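Local coordinates for glycerol uptake operon antiterminator regulatory protein (Listeria monocytogenes str. 4b, PDB 3KTS) that probably regulates the glycerol uptake operon by transcription antitermination in response to glycerol 3-phosphate, using a TIM-barrel-like fold, at residues Q51-D62 / I81-R90; P152-S162 / G172-L183. All blocks are in the same frame, centred on the assembly; numbering follows the deposited sequence.

Contact 1. Residues Q51-D62 / I81-R90; sequences QAGGKKVLLHAD and ICPDGIISTR
Asp-84 and Val-57 lock together where the parallel strands 56-60 and 85-88 begin. With CG anti to its own carbonyl carbon (chi1 -60°), Asp-84 turns its carboxylate to the start of strand 56-60; OD2 takes Val-57 N at 2.9 Å and Gln-51 NE2 at 3.0 Å, from opposite faces. The Gln-51 amide stands almost perpendicular to the carboxylate (88°) and spends NE2 again on Cys-82 O, tying the end of helix 43-52 to this turn. Lys-56 NZ forms a salt bridge with Asp-84 OD1 at 3.4 Å, its hydrogen bond weak. Between the strands, Leu-59 N bonds to Gly-85 O, Ile-87 N to Leu-59 O and Ala-61 N to Ile-87 O. Past strand 56-60, Asp-62 uses both oxygens on their syn sides: OD1 takes Thr-89 N at 2.7 Å, OD2 the Ser-88 hydroxyl and also Asn-69 ND2.

On one sheet face Ile-87 CB sits over the His-60 ring, 4.1 Å from its centroid, a CH-pi contact; on the other, Leu-59 CB meets Pro-83 CG.

Strand 56-60, helix 71-81 and strand 85-88 make a beta-alpha-beta crossover, consistent with the TIM-barrel clan. The helix covers Leu-59 and Ala-61, and strands 32-39 and 103-109 flank the pair.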
ATOM      1  N   GLN A  51      10.646  12.120  -1.271  1.00 97.62           N
ATOM      2  CA  GLN A  51      10.046  13.122  -0.390  1.00 99.15           C
ATOM      3  C   GLN A  51      10.518  14.541  -0.717  1.00101.14           C
ATOM      4  O   GLN A  51       9.833  15.515  -0.393  1.00102.29           O
ATOM      5  CB  GLN A  51      10.315  12.784   1.075  1.00 98.77           C
ATOM      6  CG  GLN A  51       9.505  11.608   1.589  1.00 91.44           C
ATOM      7  CD  GLN A  51      10.045  11.050   2.888  1.00 93.05           C
ATOM      8  OE1 GLN A  51      11.255  11.004   3.106  1.00 93.57           O
ATOM      9  NE2 GLN A  51       9.144  10.614   3.761  1.00 97.68           N
ATOM     10  N   ALA A  52      11.681  14.652  -1.362  1.00 99.64           N
ATOM     11  CA  ALA A  52      12.188  15.939  -1.845  1.00104.61           C
ATOM     12  C   ALA A  52      11.372  16.467  -3.029  1.00107.03           C
ATOM     13  O   ALA A  52      11.320  17.676  -3.261  1.00110.95           O
ATOM     14  CB  ALA A  52      13.663  15.833  -2.220  1.00101.68           C
ATOM     15  N   GLY A  53      10.738  15.557  -3.767  1.00105.88           N
ATOM     16  CA  GLY A  53       9.889  15.921  -4.901  1.00103.86           C
ATOM     17  C   GLY A  53       8.420  16.063  -4.543  1.00103.85           C
ATOM     18  O   GLY A  53       7.551  15.968  -5.414  1.00103.24           O
ATOM     19  N   GLY A  54       8.146  16.282  -3.257  1.00104.23           N
ATOM     20  CA  GLY A  54       6.785  16.477  -2.751  1.00104.32           C
ATOM     21  C   GLY A  54       5.898  15.242  -2.765  1.00102.12           C
ATOM     22  O   GLY A  54       4.674  15.357  -2.659  1.00102.10           O
ATOM     23  N   LYS A  55       6.515  14.067  -2.896  1.00 96.55           N
ATOM     24  CA  LYS A  55       5.784  12.806  -2.960  1.00 90.35           C
ATOM     25  C   LYS A  55       5.877  12.064  -1.641  1.00 92.12           C
ATOM     26  O   LYS A  55       6.967  11.883  -1.096  1.00 95.63           O
ATOM     27  CB  LYS A  55       6.299  11.913  -4.101  1.00 90.01           C
ATOM     28  CG  LYS A  55       6.222  12.526  -5.498  1.00 83.77           C
ATOM     29  CD  LYS A  55       4.816  12.993  -5.808  1.00 88.59           C
ATOM     30  CE  LYS A  55       4.783  13.927  -6.991  1.00 94.71           C
ATOM     31  NZ  LYS A  55       4.872  13.171  -8.263  1.00 94.76           N
ATOM     32  N   LYS A  56       4.726  11.640  -1.131  1.00 88.95           N
ATOM     33  CA  LYS A  56       4.672  10.847   0.091  1.00 89.72           C
ATOM     34  C   LYS A  56       4.768   9.345  -0.223  1.00 84.48           C
ATOM     35  O   LYS A  56       4.121   8.854  -1.147  1.00 79.15           O
ATOM     36  CB  LYS A  56       3.416  11.191   0.889  1.00 87.60           C
ATOM     37  CG  LYS A  56       3.503  12.526   1.625  1.00 99.52           C
ATOM     38  CD  LYS A  56       2.150  12.965   2.164  1.00110.79           C
ATOM     39  CE  LYS A  56       2.288  14.006   3.263  1.00118.42           C
ATOM     40  NZ  LYS A  56       2.494  13.379   4.601  1.00121.87           N
ATOM     41  N   VAL A  57       5.588   8.629   0.543  1.00 82.83           N
ATOM     42  CA  VAL A  57       5.946   7.245   0.210  1.00 83.13           C
ATOM     43  C   VAL A  57       5.275   6.180   1.091  1.00 85.26           C
ATOM     44  O   VAL A  57       5.337   6.235   2.325  1.00 83.53           O
ATOM     45  CB  VAL A  57       7.487   7.034   0.203  1.00 78.18           C
ATOM     46  CG1 VAL A  57       7.853   5.595  -0.160  1.00 78.39           C
ATOM     47  CG2 VAL A  57       8.136   7.976  -0.774  1.00 78.58           C
ATOM     48  N   LEU A  58       4.625   5.226   0.428  1.00 80.75           N
ATOM     49  CA  LEU A  58       4.162   4.000   1.063  1.00 78.35           C
ATOM     50  C   LEU A  58       5.140   2.886   0.685  1.00 73.51           C
ATOM     51  O   LEU A  58       5.258   2.524  -0.489  1.00 71.43           O
ATOM     52  CB  LEU A  58       2.733   3.672   0.618  1.00 73.42           C
ATOM     53  CG  LEU A  58       1.713   4.805   0.827  1.00 79.34           C
ATOM     54  CD1 LEU A  58       0.435   4.600   0.012  1.00 67.30           C
ATOM     55  CD2 LEU A  58       1.395   5.009   2.311  1.00 52.48           C
ATOM     56  N   LEU A  59       5.855   2.367   1.679  1.00 67.05           N
ATOM     57  CA  LEU A  59       6.931   1.406   1.434  1.00 73.86           C
ATOM     58  C   LEU A  59       6.582  -0.036   1.807  1.00 73.51           C
ATOM     59  O   LEU A  59       6.181  -0.318   2.936  1.00 73.35           O
ATOM     60  CB  LEU A  59       8.216   1.837   2.160  1.00 70.24           C
ATOM     61  CG  LEU A  59       9.390   0.847   2.149  1.00 62.95           C
ATOM     62  CD1 LEU A  59       9.911   0.606   0.731  1.00 85.20           C
ATOM     63  CD2 LEU A  59      10.520   1.293   3.072  1.00 74.22           C
ATOM     64  N   HIS A  60       6.763  -0.941   0.850  1.00 74.78           N
ATOM     65  CA  HIS A  60       6.614  -2.366   1.107  1.00 84.19           C
ATOM     66  C   HIS A  60       7.733  -2.912   1.979  1.00 86.85           C
ATOM     67  O   HIS A  60       8.851  -3.138   1.509  1.00 89.41           O
ATOM     68  CB  HIS A  60       6.530  -3.141  -0.199  1.00 89.37           C
ATOM     69  CG  HIS A  60       5.152  -3.189  -0.765  1.00103.84           C
ATOM     70  ND1 HIS A  60       4.236  -4.151  -0.401  1.00111.11           N
ATOM     71  CD2 HIS A  60       4.521  -2.377  -1.645  1.00111.52           C
ATOM     72  CE1 HIS A  60       3.102  -3.934  -1.042  1.00120.20           C
ATOM     73  NE2 HIS A  60       3.248  -2.866  -1.805  1.00113.83           N
ATOM     74  N   ALA A  61       7.404  -3.120   3.251  1.00 85.72           N
ATOM     75  CA  ALA A  61       8.334  -3.625   4.253  1.00 83.76           C
ATOM     76  C   ALA A  61       8.823  -5.040   3.939  1.00 88.04           C
ATOM     77  O   ALA A  61       9.943  -5.415   4.292  1.00 91.17           O
ATOM     78  CB  ALA A  61       7.677  -3.592   5.607  1.00 86.56           C
ATOM     79  N   ASP A  62       7.975  -5.811   3.263  1.00 87.61           N
ATOM     80  CA  ASP A  62       8.272  -7.197   2.935  1.00 86.52           C
ATOM     81  C   ASP A  62       9.174  -7.347   1.711  1.00 85.42           C
ATOM     82  O   ASP A  62       9.807  -8.391   1.535  1.00 86.44           O
ATOM     83  CB  ASP A  62       6.969  -7.976   2.734  1.00 80.71           C
ATOM     84  CG  ASP A  62       6.112  -8.007   3.985  1.00 92.57           C
ATOM     85  OD1 ASP A  62       4.889  -8.216   3.854  1.00 93.82           O
ATOM     86  OD2 ASP A  62       6.656  -7.821   5.097  1.00 91.04           O
ATOM     87  N   ILE A  81      14.640   5.267   8.185  1.00 94.11           N
ATOM     88  CA  ILE A  81      14.297   5.441   6.764  1.00 93.71           C
ATOM     89  C   ILE A  81      13.159   6.444   6.597  1.00 93.22           C
ATOM     90  O   ILE A  81      13.255   7.363   5.779  1.00 95.05           O
ATOM     91  CB  ILE A  81      14.071   4.081   6.023  1.00 93.00           C
ATOM     92  CG1 ILE A  81      15.312   3.684   5.222  1.00101.12           C
ATOM     93  CG2 ILE A  81      12.977   4.165   4.983  1.00100.99           C
ATOM     94  CD1 ILE A  81      16.608   3.659   5.975  1.00117.01           C
ATOM     95  N   CYS A  82      12.117   6.269   7.412  1.00 93.48           N
ATOM     96  CA  CYS A  82      10.951   7.161   7.493  1.00 94.21           C
ATOM     97  C   CYS A  82      10.196   7.401   6.182  1.00 95.72           C
ATOM     98  O   CYS A  82      10.252   8.508   5.632  1.00100.08           O
ATOM     99  CB  CYS A  82      11.335   8.500   8.131  1.00 89.51           C
ATOM    100  SG  CYS A  82      12.365   8.338   9.588  1.00114.09           S
ATOM    101  N   PRO A  83       9.489   6.371   5.669  1.00 91.49           N
ATOM    102  CA  PRO A  83       8.500   6.707   4.653  1.00 83.97           C
ATOM    103  C   PRO A  83       7.281   7.319   5.321  1.00 81.72           C
ATOM    104  O   PRO A  83       7.273   7.511   6.533  1.00 89.68           O
ATOM    105  CB  PRO A  83       8.158   5.352   4.041  1.00 87.40           C
ATOM    106  CG  PRO A  83       8.405   4.376   5.127  1.00 91.00           C
ATOM    107  CD  PRO A  83       9.558   4.916   5.907  1.00 87.31           C
ATOM    108  N   ASP A  84       6.254   7.628   4.546  1.00 82.27           N
ATOM    109  CA  ASP A  84       5.048   8.210   5.114  1.00 82.07           C
ATOM    110  C   ASP A  84       4.064   7.138   5.579  1.00 87.17           C
ATOM    111  O   ASP A  84       3.124   7.420   6.330  1.00 90.27           O
ATOM    112  CB  ASP A  84       4.427   9.177   4.115  1.00 91.57           C
ATOM    113  CG  ASP A  84       5.377  10.308   3.754  1.00 95.14           C
ATOM    114  OD1 ASP A  84       5.206  11.417   4.298  1.00 95.73           O
ATOM    115  OD2 ASP A  84       6.312  10.080   2.957  1.00 92.39           O
ATOM    116  N   GLY A  85       4.306   5.906   5.133  1.00 88.01           N
ATOM    117  CA  GLY A  85       3.542   4.741   5.554  1.00 84.06           C
ATOM    118  C   GLY A  85       4.261   3.461   5.186  1.00 79.10           C
ATOM    119  O   GLY A  85       5.132   3.472   4.313  1.00 78.74           O
ATOM    120  N   ILE A  86       3.923   2.362   5.864  1.00 75.23           N
ATOM    121  CA  ILE A  86       4.479   1.046   5.514  1.00 74.32           C
ATOM    122  C   ILE A  86       3.402   0.016   5.160  1.00 73.57           C
ATOM    123  O   ILE A  86       2.268   0.066   5.649  1.00 76.56           O
ATOM    124  CB  ILE A  86       5.447   0.449   6.593  1.00 70.76           C
ATOM    125  CG1 ILE A  86       4.675  -0.168   7.764  1.00 89.60           C
ATOM    126  CG2 ILE A  86       6.466   1.481   7.069  1.00 72.07           C
ATOM    127  CD1 ILE A  86       5.288  -1.455   8.290  1.00107.68           C
ATOM    128  N   ILE A  87       3.763  -0.908   4.281  1.00 73.50           N
ATOM    129  CA  ILE A  87       2.861  -1.976   3.894  1.00 70.23           C
ATOM    130  C   ILE A  87       3.533  -3.288   4.204  1.00 71.04           C
ATOM    131  O   ILE A  87       4.655  -3.539   3.766  1.00 82.72           O
ATOM    132  CB  ILE A  87       2.489  -1.923   2.398  1.00 73.06           C
ATOM    133  CG1 ILE A  87       1.820  -0.584   2.065  1.00 66.91           C
ATOM    134  CG2 ILE A  87       1.562  -3.090   2.029  1.00 63.98           C
ATOM    135  CD1 ILE A  87       1.790  -0.255   0.598  1.00 52.52           C
ATOM    136  N   SER A  88       2.849  -4.111   4.987  1.00 68.77           N
ATOM    137  CA  SER A  88       3.318  -5.449   5.273  1.00 74.88           C
ATOM    138  C   SER A  88       2.172  -6.454   5.274  1.00 80.34           C
ATOM    139  O   SER A  88       0.998  -6.103   5.431  1.00 79.99           O
ATOM    140  CB  SER A  88       4.045  -5.485   6.612  1.00 75.47           C
ATOM    141  OG  SER A  88       4.550  -6.784   6.861  1.00 70.58           O
ATOM    142  N   THR A  89       2.537  -7.712   5.096  1.00 78.75           N
ATOM    143  CA  THR A  89       1.578  -8.794   5.087  1.00 75.53           C
ATOM    144  C   THR A  89       1.629  -9.465   6.465  1.00 73.71           C
ATOM    145  O   THR A  89       0.697 -10.168   6.875  1.00 72.04           O
ATOM    146  CB  THR A  89       1.894  -9.759   3.919  1.00 74.55           C
ATOM    147  OG1 THR A  89       0.679 -10.177   3.287  1.00 76.88           O
ATOM    148  CG2 THR A  89       2.730 -10.951   4.371  1.00 43.39           C
ATOM    149  N   ARG A  90       2.720  -9.185   7.175  1.00 63.34           N
ATOM    150  CA  ARG A  90       2.990  -9.700   8.497  1.00 58.85           C
ATOM    151  C   ARG A  90       2.226  -8.872   9.520  1.00 68.17           C
ATOM    152  O   ARG A  90       2.211  -7.645   9.436  1.00 82.99           O
ATOM    153  CB  ARG A  90       4.486  -9.574   8.768  1.00 64.20           C
ATOM    154  CG  ARG A  90       5.130 -10.744   9.488  1.00 73.54           C
ATOM    155  CD  ARG A  90       6.274 -10.254  10.353  1.00 81.59           C
ATOM    156  NE  ARG A  90       7.261 -11.297  10.606  1.00105.85           N
ATOM    157  CZ  ARG A  90       7.969 -11.407  11.726  1.00119.84           C
ATOM    158  NH1 ARG A  90       8.851 -12.392  11.859  1.00103.40           N
ATOM    159  NH2 ARG A  90       7.789 -10.541  12.721  1.00128.76           N
TER

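Contact 2. Residues P152-S162 / G172-L183; sequences PVIAGGLIETS and GAIAVTTSNKHL
Ile-154 packs against Ile-174 and Ala-175 at the close-fitting end of this contact, where strands 153-156 and 175-178 run parallel, 33° apart. Its CD1 lies 3.7 Å from Ile-174 CG2. CG1 of Ile-154 stands anti to the carbonyl carbon (chi1 -53°), which leaves the side chain to cross Thr-177 at about a right angle, Ile-154 CG2 3.8 Å from Thr-177 CG2. Three backbone bonds hold the strands: Ile-174 N to Val-153 O, Ala-155 N to Ala-175 O, and Thr-177 N to Ala-155 O. Gly-156 passes bare beside Thr-177, whose hydroxyl bonds to Glu-132 on strand 130-134. On the other face Ile-159, from the loop beyond the strand, reaches Val-176 tip to tip, CD1 to CG1 at 3.7 Å.

Beyond the strands the fit loosens, and exposed Glu-160 marks the solvent side. Asn-180 touches the Ile-159 carbonyl through CB, and no hydrogen bond joins the two segments here; buried Leu-183 rests on the Glu-160 and Thr-161 carbonyls by van der Waals contact. Thr-178 OG1 accepts from Asn-180 N, an ST turn. An unidentified ligand, probably from the crystallisation liquor, is hydrogen-bonded to Leu-158 N and Ser-179 OG and may mark a pocket at the strand C-termini.

The pair forms a beta-alpha-beta unit with helix 162-169, which covers Ala-155, Ile-159 and Val-176; strands 130-134 and 12-16 lie alongside, the latter meeting Ile-154 through Ile-13.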
ATOM      1  N   PRO A 152     -10.857   1.174   6.160  1.00 78.77           N
ATOM      2  CA  PRO A 152     -10.710   1.524   4.743  1.00 79.55           C
ATOM      3  C   PRO A 152      -9.841   0.517   3.998  1.00 82.52           C
ATOM      4  O   PRO A 152      -8.830   0.060   4.533  1.00 81.66           O
ATOM      5  CB  PRO A 152     -10.011   2.884   4.795  1.00 79.29           C
ATOM      6  CG  PRO A 152      -9.243   2.857   6.068  1.00 81.37           C
ATOM      7  CD  PRO A 152     -10.077   2.067   7.035  1.00 65.58           C
ATOM      8  N   VAL A 153     -10.237   0.176   2.776  1.00 81.40           N
ATOM      9  CA  VAL A 153      -9.456  -0.743   1.941  1.00 77.08           C
ATOM     10  C   VAL A 153      -8.976  -0.117   0.622  1.00 77.39           C
ATOM     11  O   VAL A 153      -9.732   0.574  -0.060  1.00 78.67           O
ATOM     12  CB  VAL A 153     -10.135  -2.161   1.737  1.00 75.11           C
ATOM     13  CG1 VAL A 153     -11.187  -2.436   2.794  1.00 64.70           C
ATOM     14  CG2 VAL A 153     -10.734  -2.335   0.349  1.00 93.28           C
ATOM     15  N   ILE A 154      -7.700  -0.329   0.306  1.00 75.87           N
ATOM     16  CA  ILE A 154      -7.153  -0.041  -1.013  1.00 74.60           C
ATOM     17  C   ILE A 154      -7.282  -1.346  -1.781  1.00 78.22           C
ATOM     18  O   ILE A 154      -7.219  -2.420  -1.185  1.00 79.66           O
ATOM     19  CB  ILE A 154      -5.646   0.342  -0.947  1.00 82.56           C
ATOM     20  CG1 ILE A 154      -5.385   1.469   0.052  1.00 79.47           C
ATOM     21  CG2 ILE A 154      -5.091   0.725  -2.330  1.00 95.74           C
ATOM     22  CD1 ILE A 154      -5.570   2.856  -0.499  1.00 98.45           C
ATOM     23  N   ALA A 155      -7.493  -1.265  -3.089  1.00 79.37           N
ATOM     24  CA  ALA A 155      -7.391  -2.445  -3.939  1.00 83.26           C
ATOM     25  C   ALA A 155      -6.237  -2.277  -4.912  1.00 80.32           C
ATOM     26  O   ALA A 155      -5.956  -1.173  -5.373  1.00 84.49           O
ATOM     27  CB  ALA A 155      -8.681  -2.696  -4.676  1.00 81.41           C
ATOM     28  N   GLY A 156      -5.569  -3.378  -5.214  1.00 73.41           N
ATOM     29  CA  GLY A 156      -4.412  -3.356  -6.088  1.00 69.97           C
ATOM     30  C   GLY A 156      -4.244  -4.683  -6.784  1.00 73.73           C
ATOM     31  O   GLY A 156      -4.775  -5.690  -6.337  1.00 77.39           O
ATOM     32  N   GLY A 157      -3.500  -4.687  -7.883  1.00 81.77           N
ATOM     33  CA  GLY A 157      -3.222  -5.916  -8.611  1.00 80.66           C
ATOM     34  C   GLY A 157      -4.133  -6.112  -9.800  1.00 80.92           C
ATOM     35  O   GLY A 157      -5.355  -6.127  -9.659  1.00 76.90           O
ATOM     36  N   LEU A 158      -3.516  -6.227 -10.973  1.00 84.39           N
ATOM     37  CA  LEU A 158      -4.185  -6.597 -12.226  1.00 86.86           C
ATOM     38  C   LEU A 158      -5.175  -5.577 -12.800  1.00 87.29           C
ATOM     39  O   LEU A 158      -5.950  -5.909 -13.699  1.00 90.31           O
ATOM     40  CB  LEU A 158      -4.841  -7.986 -12.116  1.00 82.25           C
ATOM     41  CG  LEU A 158      -3.922  -9.160 -11.787  1.00 90.80           C
ATOM     42  CD1 LEU A 158      -4.728 -10.447 -11.690  1.00 93.15           C
ATOM     43  CD2 LEU A 158      -2.807  -9.293 -12.821  1.00 76.11           C
ATOM     44  N   ILE A 159      -5.145  -4.343 -12.302  1.00 93.43           N
ATOM     45  CA  ILE A 159      -6.015  -3.300 -12.852  1.00 94.28           C
ATOM     46  C   ILE A 159      -5.431  -2.725 -14.141  1.00 96.20           C
ATOM     47  O   ILE A 159      -4.436  -1.991 -14.111  1.00 98.16           O
ATOM     48  CB  ILE A 159      -6.318  -2.144 -11.864  1.00 93.54           C
ATOM     49  CG1 ILE A 159      -6.890  -2.651 -10.539  1.00 77.83           C
ATOM     50  CG2 ILE A 159      -7.330  -1.212 -12.472  1.00103.46           C
ATOM     51  CD1 ILE A 159      -5.880  -2.701  -9.443  1.00 86.85           C
ATOM     52  N   GLU A 160      -6.073  -3.067 -15.259  1.00 93.13           N
ATOM     53  CA  GLU A 160      -5.677  -2.618 -16.593  1.00 97.39           C
ATOM     54  C   GLU A 160      -6.443  -1.371 -17.060  1.00 93.84           C
ATOM     55  O   GLU A 160      -5.876  -0.504 -17.720  1.00 97.19           O
ATOM     56  CB  GLU A 160      -5.898  -3.737 -17.622  1.00 99.79           C
ATOM     57  CG  GLU A 160      -5.003  -4.974 -17.489  1.00107.35           C
ATOM     58  CD  GLU A 160      -5.341  -6.059 -18.517  1.00110.17           C
ATOM     59  OE1 GLU A 160      -6.542  -6.284 -18.789  1.00120.85           O
ATOM     60  OE2 GLU A 160      -4.406  -6.694 -19.053  1.00123.99           O
ATOM     61  N   THR A 161      -7.732  -1.297 -16.732  1.00 90.03           N
ATOM     62  CA  THR A 161      -8.618  -0.287 -17.315  1.00 84.34           C
ATOM     63  C   THR A 161      -9.185   0.687 -16.286  1.00 84.54           C
ATOM     64  O   THR A 161      -9.139   0.432 -15.085  1.00 89.39           O
ATOM     65  CB  THR A 161      -9.803  -0.933 -18.109  1.00 88.08           C
ATOM     66  OG1 THR A 161     -10.740  -1.532 -17.206  1.00 84.78           O
ATOM     67  CG2 THR A 161      -9.312  -1.987 -19.105  1.00 86.47           C
ATOM     68  N   SER A 162      -9.727   1.801 -16.773  1.00 86.43           N
ATOM     69  CA  SER A 162     -10.412   2.778 -15.929  1.00 86.66           C
ATOM     70  C   SER A 162     -11.768   2.264 -15.468  1.00 86.62           C
ATOM     71  O   SER A 162     -12.279   2.705 -14.437  1.00 87.49           O
ATOM     72  CB  SER A 162     -10.583   4.111 -16.661  1.00 87.14           C
ATOM     73  OG  SER A 162      -9.537   5.013 -16.340  1.00 92.28           O
ATOM     74  N   GLY A 172     -16.353   0.077  -2.624  1.00 88.98           N
ATOM     75  CA  GLY A 172     -15.947   0.427  -1.269  1.00 83.53           C
ATOM     76  C   GLY A 172     -14.484   0.793  -1.109  1.00 80.04           C
ATOM     77  O   GLY A 172     -14.070   1.228  -0.026  1.00 76.77           O
ATOM     78  N   ALA A 173     -13.697   0.614  -2.170  1.00 75.58           N
ATOM     79  CA  ALA A 173     -12.277   0.959  -2.123  1.00 74.70           C
ATOM     80  C   ALA A 173     -12.068   2.467  -2.058  1.00 78.31           C
ATOM     81  O   ALA A 173     -12.739   3.233  -2.755  1.00 78.11           O
ATOM     82  CB  ALA A 173     -11.525   0.366  -3.290  1.00 75.24           C
ATOM     83  N   ILE A 174     -11.143   2.866  -1.190  1.00 78.66           N
ATOM     84  CA  ILE A 174     -10.814   4.262  -0.940  1.00 76.14           C
ATOM     85  C   ILE A 174      -9.880   4.780  -2.045  1.00 81.02           C
ATOM     86  O   ILE A 174      -9.929   5.962  -2.405  1.00 84.15           O
ATOM     87  CB  ILE A 174     -10.237   4.445   0.514  1.00 71.65           C
ATOM     88  CG1 ILE A 174     -10.006   5.912   0.878  1.00 80.44           C
ATOM     89  CG2 ILE A 174      -8.971   3.643   0.728  1.00 82.03           C
ATOM     90  CD1 ILE A 174      -9.437   6.101   2.272  1.00 77.67           C
ATOM     91  N   ALA A 175      -9.065   3.875  -2.596  1.00 81.38           N
ATOM     92  CA  ALA A 175      -8.135   4.167  -3.696  1.00 78.40           C
ATOM     93  C   ALA A 175      -7.642   2.874  -4.343  1.00 77.83           C
ATOM     94  O   ALA A 175      -7.953   1.775  -3.882  1.00 85.46           O
ATOM     95  CB  ALA A 175      -6.942   5.006  -3.215  1.00 63.35           C
ATOM     96  N   VAL A 176      -6.870   3.025  -5.415  1.00 73.17           N
ATOM     97  CA  VAL A 176      -6.324   1.911  -6.169  1.00 68.81           C
ATOM     98  C   VAL A 176      -4.803   2.032  -6.192  1.00 74.09           C
ATOM     99  O   VAL A 176      -4.279   3.130  -6.344  1.00 82.14           O
ATOM    100  CB  VAL A 176      -6.884   1.909  -7.612  1.00 67.68           C
ATOM    101  CG1 VAL A 176      -6.188   0.881  -8.489  1.00 79.44           C
ATOM    102  CG2 VAL A 176      -8.375   1.646  -7.600  1.00 64.54           C
ATOM    103  N   THR A 177      -4.095   0.920  -6.002  1.00 78.88           N
ATOM    104  CA  THR A 177      -2.663   0.877  -6.299  1.00 79.10           C
ATOM    105  C   THR A 177      -2.436   0.072  -7.561  1.00 80.09           C
ATOM    106  O   THR A 177      -3.093  -0.948  -7.781  1.00 80.70           O
ATOM    107  CB  THR A 177      -1.805   0.274  -5.166  1.00 74.33           C
ATOM    108  OG1 THR A 177      -2.372  -0.965  -4.736  1.00 89.25           O
ATOM    109  CG2 THR A 177      -1.720   1.220  -3.999  1.00 82.25           C
ATOM    110  N   THR A 178      -1.496   0.534  -8.380  1.00 76.00           N
ATOM    111  CA  THR A 178      -1.238  -0.071  -9.681  1.00 75.00           C
ATOM    112  C   THR A 178       0.104   0.363 -10.278  1.00 75.87           C
ATOM    113  O   THR A 178       0.564   1.488 -10.069  1.00 75.95           O
ATOM    114  CB  THR A 178      -2.386   0.239 -10.680  1.00 70.19           C
ATOM    115  OG1 THR A 178      -2.067  -0.299 -11.967  1.00 85.20           O
ATOM    116  CG2 THR A 178      -2.627   1.732 -10.789  1.00 62.14           C
ATOM    117  N   SER A 179       0.728  -0.548 -11.013  1.00 74.97           N
ATOM    118  CA  SER A 179       1.928  -0.224 -11.769  1.00 79.17           C
ATOM    119  C   SER A 179       1.635  -0.213 -13.267  1.00 86.37           C
ATOM    120  O   SER A 179       2.556  -0.237 -14.083  1.00 96.10           O
ATOM    121  CB  SER A 179       3.055  -1.201 -11.447  1.00 73.64           C
ATOM    122  OG  SER A 179       2.640  -2.540 -11.610  1.00 80.52           O
ATOM    123  N   ASN A 180       0.348  -0.186 -13.618  1.00 91.29           N
ATOM    124  CA  ASN A 180      -0.086   0.004 -15.000  1.00 92.68           C
ATOM    125  C   ASN A 180       0.148   1.455 -15.411  1.00 95.24           C
ATOM    126  O   ASN A 180      -0.581   2.359 -14.998  1.00100.58           O
ATOM    127  CB  ASN A 180      -1.555  -0.396 -15.173  1.00 91.94           C
ATOM    128  CG  ASN A 180      -1.987  -0.454 -16.625  1.00 93.87           C
ATOM    129  OD1 ASN A 180      -2.168   0.576 -17.276  1.00112.83           O
ATOM    130  ND2 ASN A 180      -2.180  -1.662 -17.135  1.00 91.90           N
ATOM    131  N   LYS A 181       1.172   1.650 -16.234  1.00 96.06           N
ATOM    132  CA  LYS A 181       1.694   2.968 -16.599  1.00 99.09           C
ATOM    133  C   LYS A 181       0.694   3.859 -17.343  1.00 98.38           C
ATOM    134  O   LYS A 181       0.769   5.085 -17.252  1.00 92.76           O
ATOM    135  CB  LYS A 181       2.957   2.780 -17.442  1.00 99.64           C
ATOM    136  CG  LYS A 181       4.052   3.791 -17.180  1.00111.23           C
ATOM    137  CD  LYS A 181       5.440   3.184 -17.375  1.00124.41           C
ATOM    138  CE  LYS A 181       5.866   2.322 -16.188  1.00114.83           C
ATOM    139  NZ  LYS A 181       7.213   1.724 -16.401  1.00112.50           N
ATOM    140  N   HIS A 182      -0.238   3.231 -18.063  1.00102.94           N
ATOM    141  CA  HIS A 182      -1.231   3.925 -18.883  1.00106.36           C
ATOM    142  C   HIS A 182      -2.185   4.794 -18.065  1.00106.06           C
ATOM    143  O   HIS A 182      -2.407   5.960 -18.398  1.00107.01           O
ATOM    144  CB  HIS A 182      -2.026   2.921 -19.728  1.00108.28           C
ATOM    145  CG  HIS A 182      -3.137   3.539 -20.522  1.00127.61           C
ATOM    146  ND1 HIS A 182      -4.457   3.484 -20.126  1.00137.16           N
ATOM    147  CD2 HIS A 182      -3.124   4.232 -21.686  1.00135.73           C
ATOM    148  CE1 HIS A 182      -5.208   4.112 -21.012  1.00140.91           C
ATOM    149  NE2 HIS A 182      -4.425   4.576 -21.969  1.00137.08           N
ATOM    150  N   LEU A 183      -2.734   4.233 -16.994  1.00105.79           N
ATOM    151  CA  LEU A 183      -3.715   4.959 -16.186  1.00105.50           C
ATOM    152  C   LEU A 183      -3.106   5.806 -15.063  1.00100.78           C
ATOM    153  O   LEU A 183      -3.806   6.230 -14.146  1.00 97.88           O
ATOM    154  CB  LEU A 183      -4.825   4.027 -15.669  1.00106.76           C
ATOM    155  CG  LEU A 183      -4.552   2.559 -15.342  1.00100.89           C
ATOM    156  CD1 LEU A 183      -3.812   2.449 -14.049  1.00111.67           C
ATOM    157  CD2 LEU A 183      -5.857   1.805 -15.245  1.00104.20           C
TER

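How the contacts relate
Both contacts are parallel strand pairs in one closed sheet. Their centres lie about 17 Å apart with the middle of the chain between them, and their nearest atoms are about 6 Å from each other. Contact 1 is complete in the chain before contact 2 starts. Strands 103-109 and 130-134 bridge them on one side, from 85-88 round to 153-156; strands 12-16 and 32-39 complete the circuit on the other, from 173-178 back to 56-60. In each, a helix links the two strands, and closure of the sheet is consistent with a TIM barrel. Phe-7 touches both Leu-58 and Ile-154, so this N-terminal residue joins the two sides.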